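Side-chain contacts in glucose import ATP-binding protein GlcV (Sulfolobus solfataricus, PDB 1OXX), which couples ATP binding and hydrolysis to glucose uptake as the ABC-ATPase subunit of a glucose transporter: residues A[233-236]-A[237-240]; A[249-253]-A[254-258]; A[274-278]-A[279-283]. The protein carries 1 engineered substitution. One frame throughout, in Å; residues are numbered along the deposited sequence.

Overall arrangement
The three local contacts follow one another along the chain. Contact 1 is the start of helix 235-241, packed on strand 210-215 of the ATPase sheet; contact 2 the hairpin of strands 245-252 and 255-258; contact 3 the turn from strand 271-276 to strand 281-284. Contact 2 shares an antiparallel sheet with strand 271-276 of contact 3, centres about 17 Å apart, and Val256 and Ile258 pack on Ile274; strand 281-284 belongs to a second sheet. Contact 1 touches contact 3, centres about 15 Å apart: Arg277 NH1 probably bonds to Ala238 O, and Ile235 lies on Gly275. From contact 2 its nearest atoms are about 11 Å. Together they link ATPase sheet and C-terminal beta structure.

Contact 1. Residues A[233-236]-A[237-240]; sequences VSIQ and VASL
The carbonyl oxygen of Gln236 draws three donors. Leu240 N makes the regular helical bond to Gln236 O at 3.1 Å, Ser239 N adds a weak and strongly bent one, and a water donates a third. Leu240 also brings its CG up beyond the oxygen, 3.4 Å from Gln236 O. Its CD1 then meets Gln236 CG at 4.0 Å, one turn back, where the two side chains run side by side and point the same way.

At the other end Ser234 is the N-cap of helix 235-241. Its OG accepts from Val237 N at 3.0 Å along a nearly straight bond (171° at the hydrogen), which satisfies an amide that the first turn leaves without a helical carbonyl partner. The serine hydroxyl can do this because chi1 of 69° places OG between the backbone N and the carbonyl carbon, turned in toward the start of the helix. The regular ladder begins at once with Ala238 N to Ser234 O, 3.0 Å, and continues with Ser239 N to Ile235 O. With an alanine here the hydroxyl is gone, and Val237 N would probably lose its capping acceptor, leaving the first turn freer to fray.

Val237 flanks the cap with one methyl: CG2 lies 3.5 Å from Ser234 OG and also 4.0 Å from Val233 CG1. These two valines cross obliquely. Behind them, Val237 and Leu240 rest on Val213 of strand 210-215, in the sheet of the ATPase domain, and Leu240 reaches Pro39. Along the helix, Ile235 CD1 touches Ala238 CB at 4.2 Å, and Ala238 O receives Arg277 NH1.

Contact 2. Residues A[249-253]-A[254-258]; sequences GKVTN and EGVVI
Gly249 sits close under two side chains of the returning strand: its CA is 3.6 Å from Ile258 CG1 and 3.9 Å from Val256 CG1, and a beta carbon here would collide with both. Lys250 pairs with Val257 through two backbone bonds, Lys250 N to Val257 O and Val257 N to Lys250 O, while Val256 CA brings a C-H toward the same Lys250 O. Val251 faces Val256 as a non-hydrogen-bonded pair, on the same face as each other, their CG2 methyls 4.3 Å apart; both also touch Ala272 on the next strand.

Thr252 carries the turn. With chi1 at 81°, OG1 is set between the backbone N and the carbonyl carbon and donates to Gly255 O at 2.7 Å, in the carbonyl plane on a lone pair. Thr252 N reaches the same oxygen from above that plane. OG1 also accepts from Glu254 N at 3.1 Å, which makes an ST turn within the type I turn 252-255 of a two-residue beta hairpin. On the other branch, CG2 meets Val257 CG2 at 3.8 Å, the side chains crossing at about a right angle. Asn253 and Glu254 form the exposed tip, where one water donates to both Asn253 OD1 and Glu254 OE2.

Gly255, at backbone angles that suit glycine, thus offers one carbonyl to two donors of Thr252, while the threonine hydroxyl both gives and accepts, tying side chain and backbone together where the chain reverses.

Contact 3. Residues A[274-278]-A[279-283]; sequences IGIRP and EDVKL
Ile276 lays its CD1 against Asp280 CB, 3.8 Å away, and its CG1 against Val281 CG2, also at 3.8 Å. With CG1 anti to the backbone N (chi1 -170°), the end of the side chain comes close to both residues. Two backbone bonds close the turn that follows: Asp280 N to Arg277 O at 2.8 Å, and the longer Val281 N to Pro278 O, each donor above its carbonyl plane. A water joins Asp280 OD2 to Arg277 N.

Arg277 and Glu279 run alongside, with guanidinium and carboxylate planes 20° apart, yet their charged atoms stay apart. The carboxylate oxygens lie instead against the arginine's aliphatic carbons: Glu279 OE1 is 3.5 Å from Arg277 CB, and OE2 lies at the same distance from Arg277 CD. The polar ends both meet Tyr229, whose hydroxyl bonds Glu279 OE2 and whose ring makes a cation-pi contact with Arg277; Arg277 NH2 also bonds Tyr229 O, and NH1 bonds Glu243 O.

Pro278 leads a short 3-10 turn that passes the chain from strand 271-276 of one antiparallel sheet to strand 281-284 of another, a compact link between two beta sheets.

Contact 1. Residues A[233-236]-A[237-240]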
loop_
_atom_site.group_PDB
_atom_site.type_symbol
_atom_site.label_atom_id
_atom_site.label_comp_id
_atom_site.label_asym_id
_atom_site.label_seq_id
_atom_site.Cartn_x
_atom_site.Cartn_y
_atom_site.Cartn_z
ATOM N N VAL A 233 4.772 -12.990 7.170
ATOM C CA VAL A 233 4.282 -14.304 7.575
ATOM C C VAL A 233 4.368 -15.320 6.452
ATOM O O VAL A 233 4.331 -16.533 6.696
ATOM C CB VAL A 233 2.828 -14.204 8.093
ATOM C CG1 VAL A 233 1.871 -13.974 6.959
ATOM C CG2 VAL A 233 2.429 -15.458 8.882
ATOM N N SER A 234 4.516 -14.833 5.230
ATOM C CA SER A 234 4.555 -15.687 4.056
ATOM C C SER A 234 5.343 -15.006 2.972
ATOM O O SER A 234 5.569 -13.802 3.021
ATOM C CB SER A 234 3.141 -15.941 3.536
ATOM O OG SER A 234 2.563 -14.745 2.989
ATOM N N ILE A 235 5.754 -15.761 1.961
ATOM C CA ILE A 235 6.482 -15.149 0.856
ATOM C C ILE A 235 5.563 -14.198 0.066
ATOM O O ILE A 235 6.021 -13.188 -0.480
ATOM C CB ILE A 235 7.167 -16.215 -0.061
ATOM C CG1 ILE A 235 8.233 -15.559 -0.942
ATOM C CG2 ILE A 235 6.140 -16.971 -0.915
ATOM C CD1 ILE A 235 9.426 -15.006 -0.203
ATOM N N GLN A 236 4.266 -14.497 0.035
ATOM C CA GLN A 236 3.328 -13.596 -0.635
ATOM C C GLN A 236 3.260 -12.246 0.072
ATOM O O GLN A 236 3.291 -11.201 -0.569
ATOM C CB GLN A 236 1.928 -14.183 -0.769
ATOM C CG GLN A 236 1.043 -13.267 -1.599
ATOM C CD GLN A 236 -0.141 -13.959 -2.236
ATOM O OE1 GLN A 236 -0.695 -13.458 -3.223
ATOM N NE2 GLN A 236 -0.542 -15.094 -1.680
ATOM N N VAL A 237 3.159 -12.238 1.390
ATOM C CA VAL A 237 3.194 -10.959 2.081
ATOM C C VAL A 237 4.544 -10.265 1.857
ATOM O O VAL A 237 4.621 -9.056 1.645
ATOM C CB VAL A 237 2.936 -11.119 3.584
ATOM C CG1 VAL A 237 3.244 -9.836 4.323
ATOM C CG2 VAL A 237 1.503 -11.547 3.822
ATOM N N ALA A 238 5.619 -11.041 1.911
ATOM C CA ALA A 238 6.947 -10.477 1.723
ATOM C C ALA A 238 7.039 -9.684 0.435
ATOM O O ALA A 238 7.638 -8.613 0.410
ATOM C CB ALA A 238 7.984 -11.569 1.714
ATOM N N SER A 239 6.470 -10.225 -0.638
ATOM C CA SER A 239 6.528 -9.578 -1.947
ATOM C C SER A 239 5.537 -8.429 -2.103
ATOM O O SER A 239 5.769 -7.501 -2.864
ATOM C CB SER A 239 6.311 -10.612 -3.046
ATOM O OG SER A 239 4.968 -11.032 -3.117
ATOM N N LEU A 240 4.432 -8.477 -1.376
ATOM C CA LEU A 240 3.468 -7.389 -1.453
ATOM C C LEU A 240 4.020 -6.100 -0.838
ATOM O O LEU A 240 3.701 -4.981 -1.303
ATOM C CB LEU A 240 2.146 -7.788 -0.783
ATOM C CG LEU A 240 1.282 -8.695 -1.635
ATOM C CD1 LEU A 240 0.216 -9.403 -0.798
ATOM C CD2 LEU A 240 0.665 -7.876 -2.779
HETATM O O HOH W 1 2.622 -11.244 -3.621
#

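Contact 2. Residues A[249-253]-A[254-258]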
loop_
_atom_site.group_PDB
_atom_site.type_symbol
_atom_site.label_atom_id
_atom_site.label_comp_id
_atom_site.label_asym_id
_atom_site.label_seq_id
_atom_site.Cartn_x
_atom_site.Cartn_y
_atom_site.Cartn_z
ATOM N N GLY A 249 14.475 -24.464 -2.584
ATOM C CA GLY A 249 15.571 -25.399 -2.467
ATOM C C GLY A 249 15.283 -26.579 -1.578
ATOM O O GLY A 249 14.189 -26.727 -1.032
ATOM N N LYS A 250 16.302 -27.414 -1.422
ATOM C CA LYS A 250 16.211 -28.611 -0.619
ATOM C C LYS A 250 16.796 -28.377 0.765
ATOM O O LYS A 250 17.896 -27.854 0.906
ATOM C CB LYS A 250 16.968 -29.752 -1.302
ATOM C CG LYS A 250 16.878 -31.075 -0.559
ATOM C CD LYS A 250 17.722 -32.169 -1.199
ATOM C CE LYS A 250 17.456 -33.522 -0.537
ATOM N NZ LYS A 250 18.222 -34.640 -1.160
ATOM N N VAL A 251 16.071 -28.801 1.791
ATOM C CA VAL A 251 16.559 -28.677 3.152
ATOM C C VAL A 251 17.608 -29.757 3.428
ATOM O O VAL A 251 17.350 -30.946 3.197
ATOM C CB VAL A 251 15.391 -28.814 4.142
ATOM C CG1 VAL A 251 15.907 -29.055 5.571
ATOM C CG2 VAL A 251 14.495 -27.578 4.061
ATOM N N THR A 252 18.791 -29.345 3.885
ATOM C CA THR A 252 19.847 -30.292 4.279
ATOM C C THR A 252 20.455 -29.903 5.636
ATOM O O THR A 252 20.200 -28.815 6.155
ATOM C CB THR A 252 20.976 -30.374 3.222
ATOM O OG1 THR A 252 21.890 -29.278 3.368
ATOM C CG2 THR A 252 20.441 -30.223 1.826
ATOM N N ASN A 253 21.268 -30.801 6.193
ATOM C CA ASN A 253 21.938 -30.545 7.470
ATOM C C ASN A 253 22.835 -29.338 7.393
ATOM O O ASN A 253 23.173 -28.730 8.408
ATOM C CB ASN A 253 22.833 -31.720 7.863
ATOM C CG ASN A 253 22.060 -32.937 8.282
ATOM O OD1 ASN A 253 22.611 -34.040 8.349
ATOM N ND2 ASN A 253 20.788 -32.751 8.595
ATOM N N GLU A 254 23.241 -29.008 6.175
ATOM C CA GLU A 254 24.184 -27.935 5.954
ATOM C C GLU A 254 23.506 -26.643 5.508
ATOM O O GLU A 254 24.158 -25.610 5.349
ATOM C CB GLU A 254 25.213 -28.411 4.923
ATOM C CG GLU A 254 25.740 -29.818 5.211
ATOM C CD GLU A 254 26.423 -29.905 6.563
ATOM O OE1 GLU A 254 27.284 -29.042 6.836
ATOM O OE2 GLU A 254 26.098 -30.807 7.368
ATOM N N GLY A 255 22.192 -26.699 5.335
ATOM C CA GLY A 255 21.441 -25.538 4.909
ATOM C C GLY A 255 20.562 -25.851 3.712
ATOM O O GLY A 255 20.508 -26.985 3.246
ATOM N N VAL A 256 19.847 -24.841 3.236
ATOM C CA VAL A 256 18.955 -24.984 2.084
ATOM C C VAL A 256 19.780 -24.846 0.822
ATOM O O VAL A 256 20.361 -23.794 0.560
ATOM C CB VAL A 256 17.815 -23.930 2.128
ATOM C CG1 VAL A 256 16.935 -24.019 0.903
ATOM C CG2 VAL A 256 16.959 -24.137 3.358
ATOM N N VAL A 257 19.826 -25.920 0.041
ATOM C CA VAL A 257 20.653 -25.969 -1.151
ATOM C C VAL A 257 19.868 -25.640 -2.409
ATOM O O VAL A 257 18.818 -26.217 -2.667
ATOM C CB VAL A 257 21.269 -27.353 -1.326
ATOM C CG1 VAL A 257 21.926 -27.480 -2.694
ATOM C CG2 VAL A 257 22.292 -27.636 -0.224
ATOM N N ILE A 258 20.403 -24.707 -3.190
ATOM C CA ILE A 258 19.832 -24.304 -4.469
ATOM C C ILE A 258 21.016 -24.235 -5.440
ATOM O O ILE A 258 21.730 -23.242 -5.508
ATOM C CB ILE A 258 19.119 -22.934 -4.344
ATOM C CG1 ILE A 258 18.145 -22.937 -3.156
ATOM C CG2 ILE A 258 18.411 -22.574 -5.649
ATOM C CD1 ILE A 258 17.445 -21.621 -2.897
HETATM O O HOH W 2 25.514 -33.436 7.905
#

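Contact 3. Residues A[274-278]-A[279-283]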
loop_
_atom_site.group_PDB
_atom_site.type_symbol
_atom_site.label_atom_id
_atom_site.label_comp_id
_atom_site.label_asym_id
_atom_site.label_seq_id
_atom_site.Cartn_x
_atom_site.Cartn_y
_atom_site.Cartn_z
ATOM N N ILE A 274 13.071 -19.668 0.049
ATOM C CA ILE A 274 13.952 -18.655 0.589
ATOM C C ILE A 274 13.499 -17.313 0.027
ATOM O O ILE A 274 13.246 -17.194 -1.165
ATOM C CB ILE A 274 15.413 -18.939 0.140
ATOM C CG1 ILE A 274 15.965 -20.201 0.798
ATOM C CG2 ILE A 274 16.321 -17.744 0.423
ATOM C CD1 ILE A 274 16.277 -20.018 2.242
ATOM N N GLY A 275 13.427 -16.313 0.904
ATOM C CA GLY A 275 13.180 -14.942 0.519
ATOM C C GLY A 275 14.383 -14.104 0.883
ATOM O O GLY A 275 14.821 -14.101 2.036
ATOM N N ILE A 276 14.949 -13.411 -0.104
ATOM C CA ILE A 276 16.072 -12.504 0.158
ATOM C C ILE A 276 15.876 -11.244 -0.681
ATOM O O ILE A 276 15.773 -11.283 -1.914
ATOM C CB ILE A 276 17.467 -13.200 -0.061
ATOM C CG1 ILE A 276 18.615 -12.320 0.461
ATOM C CG2 ILE A 276 17.698 -13.610 -1.508
ATOM C CD1 ILE A 276 18.781 -12.343 1.986
ATOM N N ARG A 277 15.748 -10.117 0.006
ATOM C CA ARG A 277 15.520 -8.862 -0.694
ATOM C C ARG A 277 16.787 -8.403 -1.422
ATOM O O ARG A 277 17.909 -8.702 -0.997
ATOM C CB ARG A 277 15.015 -7.809 0.282
ATOM C CG ARG A 277 13.667 -8.140 0.887
ATOM C CD ARG A 277 12.977 -6.917 1.522
ATOM N NE ARG A 277 11.811 -7.327 2.288
ATOM C CZ ARG A 277 10.626 -7.624 1.769
ATOM N NH1 ARG A 277 10.399 -7.500 0.464
ATOM N NH2 ARG A 277 9.634 -7.999 2.570
ATOM N N PRO A 278 16.634 -7.671 -2.524
ATOM C CA PRO A 278 17.807 -7.247 -3.314
ATOM C C PRO A 278 18.836 -6.449 -2.524
ATOM O O PRO A 278 20.018 -6.574 -2.792
ATOM C CB PRO A 278 17.195 -6.432 -4.442
ATOM C CG PRO A 278 15.871 -6.036 -3.925
ATOM C CD PRO A 278 15.378 -7.216 -3.142
ATOM N N GLU A 279 18.416 -5.632 -1.561
ATOM C CA GLU A 279 19.362 -4.871 -0.764
ATOM C C GLU A 279 20.183 -5.756 0.169
ATOM O O GLU A 279 21.183 -5.310 0.715
ATOM C CB GLU A 279 18.646 -3.799 0.043
ATOM C CG GLU A 279 17.700 -4.332 1.116
ATOM C CD GLU A 279 16.249 -4.412 0.679
ATOM O OE1 GLU A 279 15.987 -4.563 -0.529
ATOM O OE2 GLU A 279 15.357 -4.350 1.579
ATOM N N ASP A 280 19.755 -7.002 0.324
ATOM C CA ASP A 280 20.412 -7.942 1.228
ATOM C C ASP A 280 21.271 -8.948 0.495
ATOM O O ASP A 280 21.608 -10.002 1.044
ATOM C CB ASP A 280 19.380 -8.637 2.106
ATOM C CG ASP A 280 18.613 -7.659 2.965
ATOM O OD1 ASP A 280 19.238 -6.693 3.480
ATOM O OD2 ASP A 280 17.383 -7.798 3.129
ATOM N N VAL A 281 21.604 -8.613 -0.744
ATOM C CA VAL A 281 22.472 -9.424 -1.599
ATOM C C VAL A 281 23.639 -8.550 -2.065
ATOM O O VAL A 281 23.443 -7.378 -2.388
ATOM C CB VAL A 281 21.713 -9.937 -2.837
ATOM C CG1 VAL A 281 22.637 -10.694 -3.821
ATOM C CG2 VAL A 281 20.540 -10.802 -2.434
ATOM N N LYS A 282 24.843 -9.131 -2.121
ATOM C CA LYS A 282 26.016 -8.434 -2.648
ATOM C C LYS A 282 26.818 -9.428 -3.471
ATOM O O LYS A 282 26.931 -10.586 -3.086
ATOM C CB LYS A 282 26.880 -7.871 -1.517
ATOM C CG LYS A 282 28.115 -7.129 -1.972
ATOM C CD LYS A 282 28.840 -6.448 -0.788
ATOM C CE LYS A 282 30.154 -5.819 -1.196
ATOM N NZ LYS A 282 29.950 -4.600 -2.017
ATOM N N LEU A 283 27.329 -8.989 -4.614
ATOM C CA LEU A 283 28.119 -9.831 -5.516
ATOM C C LEU A 283 29.577 -9.373 -5.599
ATOM O O LEU A 283 29.876 -8.173 -5.486
ATOM C CB LEU A 283 27.518 -9.773 -6.914
ATOM C CG LEU A 283 26.016 -10.015 -7.024
ATOM C CD1 LEU A 283 25.564 -9.827 -8.455
ATOM C CD2 LEU A 283 25.641 -11.379 -6.522
HETATM O O HOH W 3 15.874 -10.068 2.837
#